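Local coordinates for CELL WALL surface anchor family protein (Streptococcus pneumoniae, PDB 2WW8) that probably acts as the tip adhesin of the pneumococcal pilus, attaching the bacterium to host cells through an integrin-like, metal-bearing head, at residues Ala254-Ile259 against Glu333-Val338; Arg269-Thr274 against Leu322-Asp327; Val228-Asn233 against Ile382-Asp387. All blocks are in the same frame, centred on the assembly; numbering follows the deposited sequence. Where two conformers were deposited one is given.

Contact 1 (Ala254-Ile259 against Glu333-Val338); sequences ATRSLI and ELKNKV
K335 O is gripped from opposite faces of its carbonyl plane: R256 NE donates to it at 2.9 Å, and V338 N reaches it at 3.3 Å from within its own segment. The R256 bond is bent, with 141° at the hydrogen, and R256 NH2 adds a weak bond to the same oxygen. The arginine gets there because its chain runs extended from CG to NE, sliding past V338 so that R256 NE also lies 3.8 Å from V338 CB. The short helical segments 254-259 and 333-337 run nearly antiparallel (163°), axes 9.8 Å apart, on one side of the central parallel sheet of a von Willebrand factor A-like domain; V338 follows the helix end. Facing that sheet the contact is apolar. The methyls I259 CD1 and L334 CD2 meet, though their modelled separation is doubtfully short, and T255 CG2 lies 4.0 Å from V338 CG2. T255 OG1 is bonded to A251 O, and V338 also touches L231 and L272 of the sheet. Farther out, K335 CG rests 3.8 Å from I259 CG2. The lysine chain bends at chi3 (76°), bringing its CE beside R256 CB and O; its NZ goes on to a salt bridge with D260.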
ATOM      1  N   ALA A 254       5.534  27.785   0.657  1.00 12.01           N
ATOM      2  CA  ALA A 254       4.173  28.260   0.924  1.00 12.72           C
ATOM      3  C   ALA A 254       3.423  28.418  -0.429  1.00 12.77           C
ATOM      4  O   ALA A 254       2.281  27.998  -0.551  1.00 12.03           O
ATOM      5  CB  ALA A 254       4.171  29.592   1.671  1.00  9.62           C
ATOM      6  N   THR A 255       4.078  28.986  -1.446  1.00 12.43           N
ATOM      7  CA  THR A 255       3.452  29.148  -2.759  1.00 14.31           C
ATOM      8  C   THR A 255       3.005  27.794  -3.343  1.00 15.54           C
ATOM      9  O   THR A 255       1.829  27.675  -3.753  1.00 13.39           O
ATOM     10  CB  THR A 255       4.380  29.919  -3.717  1.00 14.44           C
ATOM     11  OG1 THR A 255       4.654  31.196  -3.149  1.00 13.28           O
ATOM     12  CG2 THR A 255       3.838  30.105  -5.157  1.00 17.76           C
ATOM     13  N   ARG A 256       3.926  26.820  -3.342  1.00 14.45           N
ATOM     14  CA  ARG A 256       3.624  25.471  -3.813  1.00 14.73           C
ATOM     15  C   ARG A 256       2.414  24.890  -3.076  1.00 13.28           C
ATOM     16  O   ARG A 256       1.614  24.248  -3.765  1.00 12.27           O
ATOM     17  CB  ARG A 256       4.800  24.494  -3.729  1.00 14.48           C
ATOM     18  CG  ARG A 256       5.943  24.914  -4.697  1.00 16.25           C
ATOM     19  CD  ARG A 256       7.169  24.023  -4.433  1.00 17.98           C
ATOM     20  NE  ARG A 256       8.108  24.401  -5.480  1.00 18.34           N
ATOM     21  CZ  ARG A 256       9.413  24.167  -5.482  1.00 23.76           C
ATOM     22  NH1 ARG A 256       9.954  23.506  -4.454  1.00 19.40           N
ATOM     23  NH2 ARG A 256      10.130  24.587  -6.534  1.00 21.66           N
ATOM     24  N   SER A 257       2.322  25.079  -1.751  1.00 11.30           N
ATOM     25  CA  SER A 257       1.196  24.500  -0.995  0.50 12.88           C
ATOM     26  C   SER A 257      -0.109  25.211  -1.317  1.00 12.04           C
ATOM     27  O   SER A 257      -1.127  24.554  -1.444  1.00 11.46           O
ATOM     28  CB  SER A 257       1.383  24.435   0.518  0.50 11.93           C
ATOM     29  OG  SER A 257       0.166  23.960   1.069  0.50 13.64           O
ATOM     30  N   LEU A 258      -0.064  26.525  -1.479  1.00 13.03           N
ATOM     31  CA  LEU A 258      -1.223  27.297  -1.901  1.00 15.12           C
ATOM     32  C   LEU A 258      -1.718  26.865  -3.310  1.00 14.17           C
ATOM     33  O   LEU A 258      -2.909  26.694  -3.541  1.00 14.08           O
ATOM     34  CB  LEU A 258      -0.914  28.810  -1.878  1.00 15.01           C
ATOM     35  CG  LEU A 258      -2.045  29.728  -2.381  1.00 15.99           C
ATOM     36  CD1 LEU A 258      -3.280  29.603  -1.487  1.00 14.84           C
ATOM     37  CD2 LEU A 258      -1.612  31.183  -2.532  1.00 13.42           C
ATOM     38  N   ILE A 259      -0.797  26.662  -4.246  1.00 14.28           N
ATOM     39  CA  ILE A 259      -1.136  26.114  -5.550  1.00 12.95           C
ATOM     40  C   ILE A 259      -1.882  24.779  -5.347  1.00 14.87           C
ATOM     41  O   ILE A 259      -2.945  24.589  -5.957  1.00 14.57           O
ATOM     42  CB  ILE A 259       0.125  25.931  -6.406  1.00 12.45           C
ATOM     43  CG1 ILE A 259       0.658  27.330  -6.750  1.00 13.65           C
ATOM     44  CG2 ILE A 259      -0.190  25.120  -7.645  1.00 12.71           C
ATOM     45  CD1 ILE A 259       2.062  27.284  -7.355  1.00 12.12           C
ATOM     46  N   GLU A 333       4.587  21.498 -13.616  1.00 17.93           N
ATOM     47  CA  GLU A 333       5.641  22.256 -14.231  1.00 16.87           C
ATOM     48  C   GLU A 333       5.700  23.626 -13.572  1.00 14.52           C
ATOM     49  O   GLU A 333       6.772  24.087 -13.205  1.00 16.13           O
ATOM     50  CB  GLU A 333       5.349  22.297 -15.730  1.00 15.96           C
ATOM     51  CG  GLU A 333       6.461  22.960 -16.509  1.00 28.81           C
ATOM     52  CD  GLU A 333       6.136  23.090 -18.001  1.00 36.24           C
ATOM     53  OE1 GLU A 333       5.150  22.475 -18.498  1.00 36.63           O
ATOM     54  OE2 GLU A 333       6.885  23.870 -18.639  1.00 36.25           O
ATOM     55  N   LEU A 334       4.539  24.242 -13.347  1.00 13.53           N
ATOM     56  CA  LEU A 334       4.464  25.537 -12.683  1.00 14.07           C
ATOM     57  C   LEU A 334       5.064  25.486 -11.262  1.00 14.28           C
ATOM     58  O   LEU A 334       5.868  26.349 -10.870  1.00 15.12           O
ATOM     59  CB  LEU A 334       3.026  26.052 -12.764  1.00 13.68           C
ATOM     60  CG  LEU A 334       2.561  27.337 -12.067  1.00 18.22           C
ATOM     61  CD1 LEU A 334       1.124  27.749 -12.494  1.00 19.96           C
ATOM     62  CD2 LEU A 334       2.613  27.170 -10.539  1.00 16.52           C
ATOM     63  N   LYS A 335       4.680  24.488 -10.472  1.00 15.04           N
ATOM     64  CA  LYS A 335       5.236  24.384  -9.120  1.00 13.49           C
ATOM     65  C   LYS A 335       6.751  24.165  -9.191  1.00 13.64           C
ATOM     66  O   LYS A 335       7.429  24.644  -8.316  1.00 14.04           O
ATOM     67  CB  LYS A 335       4.625  23.193  -8.355  1.00 11.72           C
ATOM     68  CG  LYS A 335       3.172  23.438  -7.852  1.00 11.98           C
ATOM     69  CD  LYS A 335       2.612  22.144  -7.379  1.00 11.98           C
ATOM     70  CE  LYS A 335       3.147  21.749  -6.085  1.00 16.45           C
ATOM     71  NZ  LYS A 335       2.613  20.378  -5.805  1.00 16.79           N
ATOM     72  N   ASN A 336       7.307  23.429 -10.159  1.00 15.20           N
ATOM     73  CA  ASN A 336       8.777  23.322 -10.317  1.00 15.79           C
ATOM     74  C   ASN A 336       9.484  24.610 -10.736  1.00 16.85           C
ATOM     75  O   ASN A 336      10.722  24.690 -10.699  1.00 17.52           O
ATOM     76  CB  ASN A 336       9.164  22.264 -11.354  1.00 16.21           C
ATOM     77  CG  ASN A 336       8.947  20.835 -10.845  1.00 20.64           C
ATOM     78  OD1 ASN A 336       9.009  20.591  -9.639  1.00 28.02           O
ATOM     79  ND2 ASN A 336       8.676  19.893 -11.743  1.00 19.92           N
ATOM     80  N   LYS A 337       8.716  25.595 -11.184  1.00 14.84           N
ATOM     81  CA  LYS A 337       9.283  26.899 -11.554  1.00 16.45           C
ATOM     82  C   LYS A 337       9.311  27.856 -10.400  1.00 14.54           C
ATOM     83  O   LYS A 337      10.007  28.895 -10.475  1.00 15.76           O
ATOM     84  CB  LYS A 337       8.486  27.531 -12.708  1.00 15.03           C
ATOM     85  CG  LYS A 337       9.002  26.750 -13.934  1.00 22.78           C
ATOM     86  CD  LYS A 337       8.311  27.139 -15.185  1.00 26.05           C
ATOM     87  CE  LYS A 337       9.189  28.146 -15.894  1.00 21.10           C
ATOM     88  NZ  LYS A 337       8.387  28.674 -17.077  1.00 20.85           N
ATOM     89  N   VAL A 338       8.530  27.549  -9.360  1.00 14.35           N
ATOM     90  CA  VAL A 338       8.557  28.358  -8.133  1.00 13.64           C
ATOM     91  C   VAL A 338      10.009  28.364  -7.577  1.00 13.21           C
ATOM     92  O   VAL A 338      10.513  27.307  -7.309  1.00 15.08           O
ATOM     93  CB  VAL A 338       7.581  27.837  -7.074  1.00 14.15           C
ATOM     94  CG1 VAL A 338       7.702  28.712  -5.835  1.00 12.96           C
ATOM     95  CG2 VAL A 338       6.114  27.867  -7.595  1.00 12.74           C
TER

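Contact 2 (Arg269-Thr274 against Leu322-Asp327); sequences RVALVT and LKLTND
Antiparallel backbones meet here for a short length: the touching parts of 269-274 and 322-327 run 158° apart, and V270 and T325 form a hydrogen-bonded pair. V270 N gives to T325 O at 3.0 Å, and T325 N returns a bond to V270 O, also 3.0 Å. The chain turns a corner at K323; next to it L324 CA brings its hydrogen to V270 O, and L322 CD2 reaches back to L272 O. R269 bends at chi2 and chi3 (92° at chi3) and lays one face of its guanidinium over L324 CB, which sits 3.6 Å above the plane, near its centre. Its NE donates to a water at 3.2 Å, and NH1 is taken by D226 and Q373 O. L324 CD2 touches A271 CB at 3.8 Å, and farther along L322 CD2 meets V273 CG2 at 3.7 Å, the two chains crossing at about a right angle. T325 OG1 accepts from D327 N in an ST turn that leads into the N-cap of helix 328-337, and is also hydrogen-bonded to D330 OD2. The short antiparallel strand 324-325 thus borders an otherwise parallel sheet, consistent with the reversed edge strand of the von Willebrand factor A fold.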
ATOM      1  N   ARG A 269      -8.035  27.851 -11.879  1.00 12.60           N
ATOM      2  CA  ARG A 269      -6.852  27.928 -12.706  1.00 12.65           C
ATOM      3  C   ARG A 269      -5.856  28.850 -12.002  1.00 11.01           C
ATOM      4  O   ARG A 269      -6.278  29.741 -11.267  1.00 11.48           O
ATOM      5  CB  ARG A 269      -7.191  28.476 -14.097  1.00 12.22           C
ATOM      6  CG  ARG A 269      -7.876  27.476 -15.050  1.00 14.39           C
ATOM      7  CD  ARG A 269      -8.762  28.379 -15.932  1.00 16.48           C
ATOM      8  NE  ARG A 269      -8.086  28.804 -17.133  1.00 16.59           N
ATOM      9  CZ  ARG A 269      -8.209  29.979 -17.752  1.00 19.38           C
ATOM     10  NH1 ARG A 269      -8.947  30.985 -17.332  1.00 12.29           N
ATOM     11  NH2 ARG A 269      -7.531  30.167 -18.870  1.00 23.61           N
ATOM     12  N   VAL A 270      -4.552  28.631 -12.214  1.00 12.05           N
ATOM     13  CA  VAL A 270      -3.481  29.415 -11.581  0.50 10.88           C
ATOM     14  C   VAL A 270      -2.392  29.791 -12.598  1.00 11.98           C
ATOM     15  O   VAL A 270      -2.124  29.025 -13.558  1.00 12.11           O
ATOM     16  CB  VAL A 270      -2.820  28.618 -10.389  0.50 11.16           C
ATOM     17  CG1 VAL A 270      -3.771  28.535  -9.240  0.50 14.97           C
ATOM     18  CG2 VAL A 270      -2.325  27.233 -10.781  0.50  2.97           C
ATOM     19  N   ALA A 271      -1.748  30.919 -12.356  1.00 10.06           N
ATOM     20  CA  ALA A 271      -0.564  31.349 -13.089  1.00 13.67           C
ATOM     21  C   ALA A 271       0.397  31.916 -12.034  1.00 12.84           C
ATOM     22  O   ALA A 271      -0.016  32.177 -10.924  1.00 14.59           O
ATOM     23  CB  ALA A 271      -0.984  32.468 -14.048  1.00 12.09           C
ATOM     24  N   LEU A 272       1.663  32.152 -12.385  1.00 15.57           N
ATOM     25  CA  LEU A 272       2.740  32.458 -11.444  1.00 13.99           C
ATOM     26  C   LEU A 272       3.606  33.512 -12.118  1.00 13.58           C
ATOM     27  O   LEU A 272       4.053  33.358 -13.278  1.00 11.16           O
ATOM     28  CB  LEU A 272       3.562  31.185 -11.139  1.00 13.49           C
ATOM     29  CG  LEU A 272       4.928  31.457 -10.447  1.00 18.38           C
ATOM     30  CD1 LEU A 272       4.693  31.999  -9.010  1.00 18.25           C
ATOM     31  CD2 LEU A 272       5.762  30.137 -10.491  1.00 14.98           C
ATOM     32  N   VAL A 273       3.788  34.621 -11.408  1.00 13.17           N
ATOM     33  CA  VAL A 273       4.666  35.677 -11.884  1.00 11.73           C
ATOM     34  C   VAL A 273       5.719  35.887 -10.793  1.00 13.67           C
ATOM     35  O   VAL A 273       5.389  36.357  -9.690  1.00 14.91           O
ATOM     36  CB  VAL A 273       3.923  36.997 -12.149  1.00 11.58           C
ATOM     37  CG1 VAL A 273       4.898  38.157 -12.575  1.00 11.56           C
ATOM     38  CG2 VAL A 273       2.784  36.816 -13.240  1.00 13.24           C
ATOM     39  N   THR A 274       6.973  35.611 -11.135  1.00 12.61           N
ATOM     40  CA  THR A 274       8.085  35.929 -10.257  1.00 13.91           C
ATOM     41  C   THR A 274       8.785  37.199 -10.742  1.00 12.58           C
ATOM     42  O   THR A 274       9.012  37.365 -11.961  1.00 13.96           O
ATOM     43  CB  THR A 274       9.039  34.749 -10.187  1.00 13.73           C
ATOM     44  OG1 THR A 274       8.352  33.678  -9.496  1.00 16.78           O
ATOM     45  CG2 THR A 274      10.332  35.098  -9.373  1.00  8.00           C
ATOM     46  N   LEU A 322       3.329  31.973 -17.106  1.00 14.41           N
ATOM     47  CA  LEU A 322       2.537  33.166 -17.414  1.00 15.60           C
ATOM     48  C   LEU A 322       1.212  32.806 -18.111  1.00 16.63           C
ATOM     49  O   LEU A 322       0.699  33.619 -18.879  1.00 17.65           O
ATOM     50  CB  LEU A 322       3.303  34.105 -18.346  1.00 15.07           C
ATOM     51  CG  LEU A 322       4.531  34.689 -17.662  1.00 16.44           C
ATOM     52  CD1 LEU A 322       5.477  35.481 -18.599  1.00 15.64           C
ATOM     53  CD2 LEU A 322       4.225  35.406 -16.353  1.00 13.41           C
ATOM     54  N   LYS A 323       0.695  31.603 -17.859  1.00 16.68           N
ATOM     55  CA  LYS A 323      -0.553  31.112 -18.427  1.00 16.46           C
ATOM     56  C   LYS A 323      -1.439  30.503 -17.316  1.00 17.29           C
ATOM     57  O   LYS A 323      -0.980  29.630 -16.515  1.00 15.07           O
ATOM     58  CB  LYS A 323      -0.184  30.082 -19.480  1.00 17.10           C
ATOM     59  CG  LYS A 323      -1.305  29.706 -20.439  1.00 25.78           C
ATOM     60  CD  LYS A 323      -0.955  28.472 -21.287  1.00 35.77           C
ATOM     61  CE  LYS A 323      -1.552  27.200 -20.706  1.00 38.10           C
ATOM     62  NZ  LYS A 323      -0.823  26.010 -21.221  1.00 44.35           N
ATOM     63  N   LEU A 324      -2.675  31.025 -17.200  1.00 16.17           N
ATOM     64  CA  LEU A 324      -3.698  30.467 -16.286  1.00 14.21           C
ATOM     65  C   LEU A 324      -3.941  29.039 -16.737  1.00 14.83           C
ATOM     66  O   LEU A 324      -4.215  28.806 -17.931  1.00 12.71           O
ATOM     67  CB  LEU A 324      -5.024  31.234 -16.406  1.00 12.88           C
ATOM     68  CG  LEU A 324      -5.022  32.535 -15.599  1.00 12.46           C
ATOM     69  CD1 LEU A 324      -6.339  33.226 -15.894  1.00 10.31           C
ATOM     70  CD2 LEU A 324      -4.820  32.223 -14.135  1.00 12.85           C
ATOM     71  N   THR A 325      -3.839  28.067 -15.831  1.00 14.02           N
ATOM     72  CA  THR A 325      -3.931  26.668 -16.244  1.00 13.30           C
ATOM     73  C   THR A 325      -4.599  25.839 -15.140  1.00 14.34           C
ATOM     74  O   THR A 325      -4.385  26.146 -13.961  1.00 12.68           O
ATOM     75  CB  THR A 325      -2.551  26.021 -16.549  1.00 13.35           C
ATOM     76  OG1 THR A 325      -2.727  24.670 -17.013  1.00 12.98           O
ATOM     77  CG2 THR A 325      -1.642  25.918 -15.342  1.00 14.14           C
ATOM     78  N   ASN A 326      -5.330  24.784 -15.511  1.00 14.38           N
ATOM     79  CA  ASN A 326      -5.777  23.764 -14.552  1.00 14.32           C
ATOM     80  C   ASN A 326      -5.366  22.363 -15.008  1.00 15.57           C
ATOM     81  O   ASN A 326      -5.837  21.337 -14.503  1.00 13.93           O
ATOM     82  CB  ASN A 326      -7.296  23.832 -14.334  1.00 13.82           C
ATOM     83  CG  ASN A 326      -8.076  23.483 -15.614  1.00 17.26           C
ATOM     84  OD1 ASN A 326      -7.494  23.313 -16.675  1.00 16.25           O
ATOM     85  ND2 ASN A 326      -9.386  23.331 -15.507  1.00 24.20           N
ATOM     86  N   ASP A 327      -4.485  22.310 -15.999  1.00 14.98           N
ATOM     87  CA  ASP A 327      -4.043  20.990 -16.460  1.00 15.77           C
ATOM     88  C   ASP A 327      -3.016  20.438 -15.430  1.00 16.76           C
ATOM     89  O   ASP A 327      -2.065  21.135 -15.081  1.00 15.29           O
ATOM     90  CB  ASP A 327      -3.369  21.173 -17.834  1.00 16.28           C
ATOM     91  CG  ASP A 327      -2.606  19.925 -18.266  1.00 18.84           C
ATOM     92  OD1 ASP A 327      -1.432  19.717 -17.864  1.00 18.56           O
ATOM     93  OD2 ASP A 327      -3.222  19.137 -18.998  1.00 21.58           O
TER
HETATM   94  O   HOH W   1      -6.730  26.754 -19.112  1.00 26.61           O

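Contact 3 (Val228-Asn233 against Ile382-Asp387); sequences VILLDN and IFHITD. With MG (magnesium ion), chain B.
L230 and H384 are paired on the same face of two parallel strands, and the leucine is the bump that caps one face of the imidazole: L230 CD1 stands over the ring centre, 4.1 Å from the centroid and 12° off the normal, a CH-pi contact. T386 CG2 covers the other face of the ring towards its rim, so H384 is held between two methyl groups, and its NE2 is bonded to Y275. L230 CB fits against H384 CD2 at 3.6 Å, while CD1 also touches I382 CG2. On the reverse side of the sheet, L231 and I385 lie side by side, with L231 CD1 settling 3.9 Å from I385 CG2. Four backbone hydrogen bonds hold the strands in register. At the carboxy-terminal ends the shape gives way to a polar pocket. D232 turns its CG anti to the backbone N (chi1 178°), which carries the carboxylate across to the other strand. There D232 OD2 takes T386 OG1 at 2.9 Å on its anti lone pair, D387 N at 3.0 Å from above the carboxylate plane, and a water that itself binds the magnesium ion; D232 OD1 is bonded to S234 OG, a magnesium ligand. D387 OD1 binds the ion directly at 2.2 Å, its carboxylate almost perpendicular to that of D232; S234, S236 and three waters complete the shell. D232, S234 and S236 form the DxSxS signature of a MIDAS site. R247 pairs with D387 OD2. Strand 225-232 is flanked on its far side by strand 269-275, and strand 379-386 by 533-539, where F535 meets F383. Helix 247-263 covers I229, F383 and I385, and helix 359-373 packs against V228, I382 and H384.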
ATOM      1  N   VAL A 228      -3.791  34.636  -9.995  1.00 12.10           N
ATOM      2  CA  VAL A 228      -2.374  34.867 -10.296  1.00 12.86           C
ATOM      3  C   VAL A 228      -1.605  35.002  -8.955  1.00 13.34           C
ATOM      4  O   VAL A 228      -2.026  35.710  -8.028  1.00 12.89           O
ATOM      5  CB  VAL A 228      -2.184  36.182 -11.067  1.00 11.18           C
ATOM      6  CG1 VAL A 228      -0.642  36.446 -11.314  1.00 12.64           C
ATOM      7  CG2 VAL A 228      -3.006  36.132 -12.436  1.00 11.33           C
ATOM      8  N   ILE A 229      -0.483  34.311  -8.854  1.00 14.05           N
ATOM      9  CA  ILE A 229       0.404  34.511  -7.667  1.00 15.67           C
ATOM     10  C   ILE A 229       1.596  35.363  -8.075  1.00 14.93           C
ATOM     11  O   ILE A 229       2.251  35.022  -9.066  1.00 14.04           O
ATOM     12  CB  ILE A 229       0.891  33.184  -7.134  1.00 16.23           C
ATOM     13  CG1 ILE A 229      -0.323  32.431  -6.638  1.00 17.20           C
ATOM     14  CG2 ILE A 229       1.986  33.369  -6.041  1.00 15.32           C
ATOM     15  CD1 ILE A 229      -0.036  31.018  -6.196  1.00 23.99           C
ATOM     16  N   LEU A 230       1.840  36.464  -7.375  1.00 14.69           N
ATOM     17  CA  LEU A 230       2.999  37.288  -7.700  1.00 13.54           C
ATOM     18  C   LEU A 230       4.008  37.066  -6.598  1.00 14.64           C
ATOM     19  O   LEU A 230       3.660  37.181  -5.435  1.00 12.60           O
ATOM     20  CB  LEU A 230       2.706  38.789  -7.596  1.00 15.58           C
ATOM     21  CG  LEU A 230       1.677  39.407  -8.541  1.00 18.19           C
ATOM     22  CD1 LEU A 230       1.533  40.906  -8.294  1.00 17.01           C
ATOM     23  CD2 LEU A 230       2.221  39.166  -9.951  1.00 19.57           C
ATOM     24  N   LEU A 231       5.244  36.757  -6.956  1.00 11.70           N
ATOM     25  CA  LEU A 231       6.172  36.330  -5.931  1.00 12.88           C
ATOM     26  C   LEU A 231       7.499  37.126  -6.081  1.00 13.71           C
ATOM     27  O   LEU A 231       8.164  37.034  -7.122  1.00 14.35           O
ATOM     28  CB  LEU A 231       6.442  34.843  -6.122  1.00 13.54           C
ATOM     29  CG  LEU A 231       7.555  34.256  -5.214  1.00 16.42           C
ATOM     30  CD1 LEU A 231       7.251  34.461  -3.719  1.00 15.55           C
ATOM     31  CD2 LEU A 231       7.751  32.706  -5.530  1.00 12.43           C
ATOM     32  N   ASP A 232       7.810  37.925  -5.071  1.00 13.41           N
ATOM     33  CA  ASP A 232       9.059  38.708  -4.992  1.00 14.02           C
ATOM     34  C   ASP A 232      10.274  37.775  -4.894  1.00 13.53           C
ATOM     35  O   ASP A 232      10.366  36.895  -4.021  1.00 13.62           O
ATOM     36  CB  ASP A 232       8.854  39.710  -3.812  1.00 13.69           C
ATOM     37  CG  ASP A 232      10.047  40.627  -3.500  1.00 17.80           C
ATOM     38  OD1 ASP A 232      11.199  40.361  -3.915  1.00 19.21           O
ATOM     39  OD2 ASP A 232       9.731  41.624  -2.791  1.00 11.72           O
ATOM     40  N   ASN A 233      11.214  37.923  -5.834  1.00 11.46           N
ATOM     41  CA  ASN A 233      12.466  37.134  -5.799  1.00 12.06           C
ATOM     42  C   ASN A 233      13.667  38.124  -5.736  1.00 12.52           C
ATOM     43  O   ASN A 233      14.745  37.830  -6.280  1.00 14.02           O
ATOM     44  CB  ASN A 233      12.560  36.183  -6.998  1.00 11.17           C
ATOM     45  CG  ASN A 233      13.666  35.104  -6.871  1.00 14.88           C
ATOM     46  OD1 ASN A 233      14.473  34.991  -7.784  1.00 20.32           O
ATOM     47  ND2 ASN A 233      13.736  34.375  -5.782  1.00 14.29           N
ATOM     48  N   ILE A 382      -5.563  37.843  -6.979  1.00 12.68           N
ATOM     49  CA  ILE A 382      -4.102  37.923  -6.910  1.00 14.24           C
ATOM     50  C   ILE A 382      -3.681  37.706  -5.463  1.00 14.64           C
ATOM     51  O   ILE A 382      -4.261  38.346  -4.540  1.00 13.32           O
ATOM     52  CB  ILE A 382      -3.631  39.332  -7.404  1.00 13.81           C
ATOM     53  CG1 ILE A 382      -4.116  39.550  -8.869  1.00 15.19           C
ATOM     54  CG2 ILE A 382      -2.146  39.606  -7.164  1.00 15.05           C
ATOM     55  CD1 ILE A 382      -4.092  41.045  -9.256  1.00 14.53           C
ATOM     56  N   PHE A 383      -2.751  36.757  -5.297  1.00 11.79           N
ATOM     57  CA  PHE A 383      -1.959  36.628  -4.056  1.00 12.18           C
ATOM     58  C   PHE A 383      -0.536  37.202  -4.328  1.00 11.96           C
ATOM     59  O   PHE A 383       0.191  36.715  -5.177  1.00 12.17           O
ATOM     60  CB  PHE A 383      -1.858  35.136  -3.646  1.00  8.90           C
ATOM     61  CG  PHE A 383      -3.119  34.559  -3.094  1.00 11.69           C
ATOM     62  CD1 PHE A 383      -3.407  34.673  -1.743  1.00 14.61           C
ATOM     63  CD2 PHE A 383      -4.011  33.866  -3.937  1.00 14.25           C
ATOM     64  CE1 PHE A 383      -4.595  34.102  -1.236  1.00 14.27           C
ATOM     65  CE2 PHE A 383      -5.163  33.308  -3.438  1.00 15.04           C
ATOM     66  CZ  PHE A 383      -5.468  33.413  -2.091  1.00 15.28           C
ATOM     67  N   HIS A 384      -0.156  38.233  -3.609  1.00 11.29           N
ATOM     68  CA  HIS A 384       1.121  38.854  -3.838  1.00 13.02           C
ATOM     69  C   HIS A 384       1.967  38.668  -2.560  1.00 14.04           C
ATOM     70  O   HIS A 384       1.600  39.122  -1.446  1.00 14.63           O
ATOM     71  CB  HIS A 384       0.851  40.326  -3.994  1.00 15.25           C
ATOM     72  CG  HIS A 384       2.088  41.129  -4.300  1.00 17.23           C
ATOM     73  ND1 HIS A 384       2.052  42.498  -4.430  1.00 18.35           N
ATOM     74  CD2 HIS A 384       3.356  40.758  -4.593  1.00 15.78           C
ATOM     75  CE1 HIS A 384       3.269  42.943  -4.712  1.00 20.95           C
ATOM     76  NE2 HIS A 384       4.077  41.907  -4.809  1.00 17.64           N
ATOM     77  N   ILE A 385       3.103  38.020  -2.738  1.00 12.21           N
ATOM     78  CA  ILE A 385       4.011  37.786  -1.633  1.00 13.64           C
ATOM     79  C   ILE A 385       5.218  38.698  -1.898  1.00 15.88           C
ATOM     80  O   ILE A 385       5.896  38.597  -2.944  1.00 13.90           O
ATOM     81  CB  ILE A 385       4.467  36.318  -1.572  1.00 16.28           C
ATOM     82  CG1 ILE A 385       3.273  35.424  -1.237  1.00 15.72           C
ATOM     83  CG2 ILE A 385       5.650  36.098  -0.565  1.00 14.20           C
ATOM     84  CD1 ILE A 385       3.440  34.005  -1.849  1.00 21.32           C
ATOM     85  N   THR A 386       5.512  39.569  -0.938  1.00 14.10           N
ATOM     86  CA  THR A 386       6.677  40.432  -1.170  1.00 15.54           C
ATOM     87  C   THR A 386       7.447  40.689   0.136  1.00 16.31           C
ATOM     88  O   THR A 386       6.838  40.601   1.227  1.00 14.86           O
ATOM     89  CB  THR A 386       6.203  41.753  -1.830  1.00 17.46           C
ATOM     90  OG1 THR A 386       7.264  42.710  -1.843  1.00 19.46           O
ATOM     91  CG2 THR A 386       4.991  42.330  -1.150  1.00 16.72           C
ATOM     92  N   ASP A 387       8.734  41.058   0.026  1.00 15.62           N
ATOM     93  CA  ASP A 387       9.458  41.452   1.257  1.00 15.56           C
ATOM     94  C   ASP A 387       9.968  42.893   1.154  1.00 14.56           C
ATOM     95  O   ASP A 387      10.899  43.271   1.850  1.00 15.61           O
ATOM     96  CB  ASP A 387      10.577  40.478   1.610  1.00 12.75           C
ATOM     97  CG  ASP A 387      11.816  40.724   0.774  1.00 15.21           C
ATOM     98  OD1 ASP A 387      11.742  41.363  -0.294  1.00 16.13           O
ATOM     99  OD2 ASP A 387      12.880  40.190   1.121  1.00 15.16           O
TER
HETATM  100 MG    MG B1000      13.156  42.637  -1.373  1.00 21.09          MG
HETATM  101  O   HOH W   2      11.523  43.480  -2.357  1.00 16.77           O
HETATM  102  O   HOH W   3      13.169  43.787   0.379  1.00 19.78           O
HETATM  103  O   HOH W   4      14.627  43.879  -2.021  1.00 18.96           O

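The three contacts share one domain and meet around strand 269-275, with contact 2 nested in the loop closed by contact 1 and both nested in that of contact 3. Contact 3 is wholly buried, a parallel strand pair whose backbone bonds and apolar faces end at a metal. Contact 2 lies at the sheet's edge, where a single antiparallel pair replaces the row of backbone bonds of contact 3; V273 N and O link it to I229 and L231 of that contact. Contact 1 is more open and rests on helix side chains rather than paired backbones: apolar groups face the sheet, while its polar bonds lie towards the outside.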